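Local coordinates for protein isochorismatase hydrolase (Alkaliphilus metalliredigens, PDB 3HB7) that is probably a hydrolase of the isochorismatase family, although its natural substrate and reaction are not established, at residues A9-D14 / V123-V128. Sequence-based numbering, arbitrary orientation.
Sequences AILVID and VVLTGV
Ile13 lays its CD1 across the CD1 methyl of Leu125, 3.7 Å away, on the same sheet face where Leu11 and Leu125 run side by side. These residues belong to two neighbouring central strands of the parallel sheet in the isochorismatase-like alpha/beta fold, and helix 133-143 packs on this face, with Thr137 against Leu11 and Ile13. The axes of the short strand segments come within 4.7 Å and run at 24° in the same sense. Val124 bonds Ala9 O through its N and Leu11 N through its O, and Thr126 does likewise with Leu11 O and Ile13 N; each straddles the residue opposite, the parallel pattern. On the other face, Ile10 CG1 meets Val124 CG2 at 3.6 Å. Leu11 O is gripped twice, by Thr126 N at 3.1 Å, almost end-on, and by Thr126 OG1 at 2.8 Å. A chi1 of 62° holds OG1 between its own N and carbonyl carbon; it reaches Leu11 O from 42° above the carbonyl plane. A valine in place of Thr126 would probably leave Leu11 O with the backbone donor alone from this strand. Beyond the corner at Gly127, whose backbone angles disfavour any CB, Val128 N still reaches Ile13 O. Asp14, Lys100 and Cys133 gather here, consistent with the family's Asp-Lys-Cys triad: Asp14 OD1 accepts from Glu60 N, OD2 pairs with Lys100 NZ, and one water donates to both Asp14 OD2 (3.0 Å) and Val128 O (2.7 Å).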
ATOM      1  N   ALA E   9      40.229 -30.067 -11.302  1.00 25.91           N
ATOM      2  CA  ALA E   9      39.965 -30.163  -9.891  1.00 25.63           C
ATOM      3  C   ALA E   9      38.522 -29.831  -9.636  1.00 25.45           C
ATOM      4  O   ALA E   9      37.991 -28.878 -10.147  1.00 25.42           O
ATOM      5  CB  ALA E   9      40.839 -29.254  -9.137  1.00 25.33           C
ATOM      6  N   ILE E  10      37.888 -30.638  -8.828  1.00 25.27           N
ATOM      7  CA  ILE E  10      36.520 -30.418  -8.505  1.00 24.98           C
ATOM      8  C   ILE E  10      36.483 -29.991  -7.085  1.00 24.46           C
ATOM      9  O   ILE E  10      36.923 -30.701  -6.232  1.00 24.21           O
ATOM     10  CB  ILE E  10      35.740 -31.704  -8.665  1.00 25.39           C
ATOM     11  CG1 ILE E  10      35.803 -32.136 -10.114  1.00 26.18           C
ATOM     12  CG2 ILE E  10      34.314 -31.536  -8.238  1.00 25.26           C
ATOM     13  CD1 ILE E  10      35.026 -33.325 -10.405  1.00 27.82           C
ATOM     14  N   LEU E  11      35.947 -28.811  -6.840  1.00 23.62           N
ATOM     15  CA  LEU E  11      35.938 -28.259  -5.511  1.00 22.74           C
ATOM     16  C   LEU E  11      34.604 -28.484  -4.868  1.00 22.19           C
ATOM     17  O   LEU E  11      33.604 -28.091  -5.368  1.00 21.56           O
ATOM     18  CB  LEU E  11      36.263 -26.777  -5.552  1.00 22.41           C
ATOM     19  CG  LEU E  11      37.466 -26.462  -6.411  1.00 22.71           C
ATOM     20  CD1 LEU E  11      37.711 -25.005  -6.542  1.00 23.21           C
ATOM     21  CD2 LEU E  11      38.652 -27.118  -5.877  1.00 21.10           C
ATOM     22  N   VAL E  12      34.606 -29.135  -3.734  1.00 22.07           N
ATOM     23  CA  VAL E  12      33.384 -29.426  -3.075  1.00 22.38           C
ATOM     24  C   VAL E  12      33.305 -28.519  -1.897  1.00 22.88           C
ATOM     25  O   VAL E  12      34.081 -28.609  -0.992  1.00 22.77           O
ATOM     26  CB  VAL E  12      33.358 -30.877  -2.657  1.00 22.30           C
ATOM     27  CG1 VAL E  12      32.065 -31.223  -2.056  1.00 22.09           C
ATOM     28  CG2 VAL E  12      33.610 -31.725  -3.819  1.00 21.35           C
ATOM     29  N   ILE E  13      32.347 -27.616  -1.947  1.00 23.25           N
ATOM     30  CA  ILE E  13      32.349 -26.493  -1.058  1.00 23.20           C
ATOM     31  C   ILE E  13      31.310 -26.536   0.010  1.00 23.26           C
ATOM     32  O   ILE E  13      30.156 -26.425  -0.230  1.00 23.46           O
ATOM     33  CB  ILE E  13      32.191 -25.200  -1.842  1.00 23.16           C
ATOM     34  CG1 ILE E  13      33.425 -24.943  -2.677  1.00 22.05           C
ATOM     35  CG2 ILE E  13      31.988 -24.076  -0.930  1.00 22.02           C
ATOM     36  CD1 ILE E  13      33.144 -24.248  -3.903  1.00 23.03           C
ATOM     37  N   ASP E  14      31.790 -26.688   1.214  1.00 23.61           N
ATOM     38  CA  ASP E  14      31.011 -26.566   2.413  1.00 24.04           C
ATOM     39  C   ASP E  14      29.858 -27.523   2.631  1.00 24.40           C
ATOM     40  O   ASP E  14      28.911 -27.192   3.286  1.00 24.60           O
ATOM     41  CB  ASP E  14      30.542 -25.138   2.573  1.00 24.13           C
ATOM     42  CG  ASP E  14      31.627 -24.229   3.057  1.00 25.02           C
ATOM     43  OD1 ASP E  14      32.671 -24.701   3.487  1.00 24.20           O
ATOM     44  OD2 ASP E  14      31.422 -23.025   3.025  1.00 25.67           O
ATOM     45  N   VAL E 123      38.855 -25.736 -12.888  1.00 24.37           N
ATOM     46  CA  VAL E 123      38.198 -26.035 -11.648  1.00 24.96           C
ATOM     47  C   VAL E 123      36.724 -26.125 -11.877  1.00 24.87           C
ATOM     48  O   VAL E 123      36.182 -25.376 -12.629  1.00 24.93           O
ATOM     49  CB  VAL E 123      38.517 -25.006 -10.544  1.00 25.13           C
ATOM     50  CG1 VAL E 123      39.941 -24.619 -10.593  1.00 25.74           C
ATOM     51  CG2 VAL E 123      37.666 -23.821 -10.665  1.00 24.41           C
ATOM     52  N   VAL E 124      36.086 -27.078 -11.240  1.00 24.94           N
ATOM     53  CA  VAL E 124      34.664 -27.226 -11.388  1.00 25.20           C
ATOM     54  C   VAL E 124      33.958 -27.195 -10.051  1.00 25.43           C
ATOM     55  O   VAL E 124      34.395 -27.786  -9.113  1.00 25.31           O
ATOM     56  CB  VAL E 124      34.278 -28.468 -12.244  1.00 25.68           C
ATOM     57  CG1 VAL E 124      35.426 -28.961 -13.063  1.00 24.14           C
ATOM     58  CG2 VAL E 124      33.696 -29.538 -11.422  1.00 25.26           C
ATOM     59  N   LEU E 125      32.850 -26.489  -9.984  1.00 25.83           N
ATOM     60  CA  LEU E 125      32.283 -26.070  -8.722  1.00 26.33           C
ATOM     61  C   LEU E 125      31.084 -26.832  -8.262  1.00 26.25           C
ATOM     62  O   LEU E 125      30.153 -27.009  -8.997  1.00 26.36           O
ATOM     63  CB  LEU E 125      31.902 -24.601  -8.787  1.00 26.42           C
ATOM     64  CG  LEU E 125      32.992 -23.574  -8.647  1.00 27.65           C
ATOM     65  CD1 LEU E 125      33.803 -23.951  -7.514  1.00 28.49           C
ATOM     66  CD2 LEU E 125      33.812 -23.536  -9.860  1.00 29.74           C
ATOM     67  N   THR E 126      31.116 -27.248  -7.013  1.00 26.09           N
ATOM     68  CA  THR E 126      30.039 -27.985  -6.422  1.00 26.02           C
ATOM     69  C   THR E 126      29.847 -27.561  -5.006  1.00 26.00           C
ATOM     70  O   THR E 126      30.747 -27.119  -4.375  1.00 25.80           O
ATOM     71  CB  THR E 126      30.302 -29.492  -6.468  1.00 26.18           C
ATOM     72  OG1 THR E 126      31.457 -29.805  -5.716  1.00 25.58           O
ATOM     73  CG2 THR E 126      30.511 -29.938  -7.872  1.00 25.69           C
ATOM     74  N   GLY E 127      28.664 -27.742  -4.484  1.00 26.05           N
ATOM     75  CA  GLY E 127      28.417 -27.271  -3.159  1.00 26.23           C
ATOM     76  C   GLY E 127      27.495 -26.098  -3.078  1.00 26.41           C
ATOM     77  O   GLY E 127      26.728 -25.821  -3.961  1.00 26.31           O
ATOM     78  N   VAL E 128      27.637 -25.401  -1.979  1.00 26.77           N
ATOM     79  CA  VAL E 128      26.681 -24.491  -1.465  1.00 26.71           C
ATOM     80  C   VAL E 128      27.391 -23.280  -0.835  1.00 26.82           C
ATOM     81  O   VAL E 128      28.446 -23.441  -0.300  1.00 26.44           O
ATOM     82  CB  VAL E 128      25.932 -25.295  -0.426  1.00 26.95           C
ATOM     83  CG1 VAL E 128      26.086 -24.773   0.917  1.00 27.64           C
ATOM     84  CG2 VAL E 128      24.549 -25.529  -0.818  1.00 26.34           C
TER
HETATM   85  O   HOH W   1      28.752 -22.070   1.971  1.00 22.27           O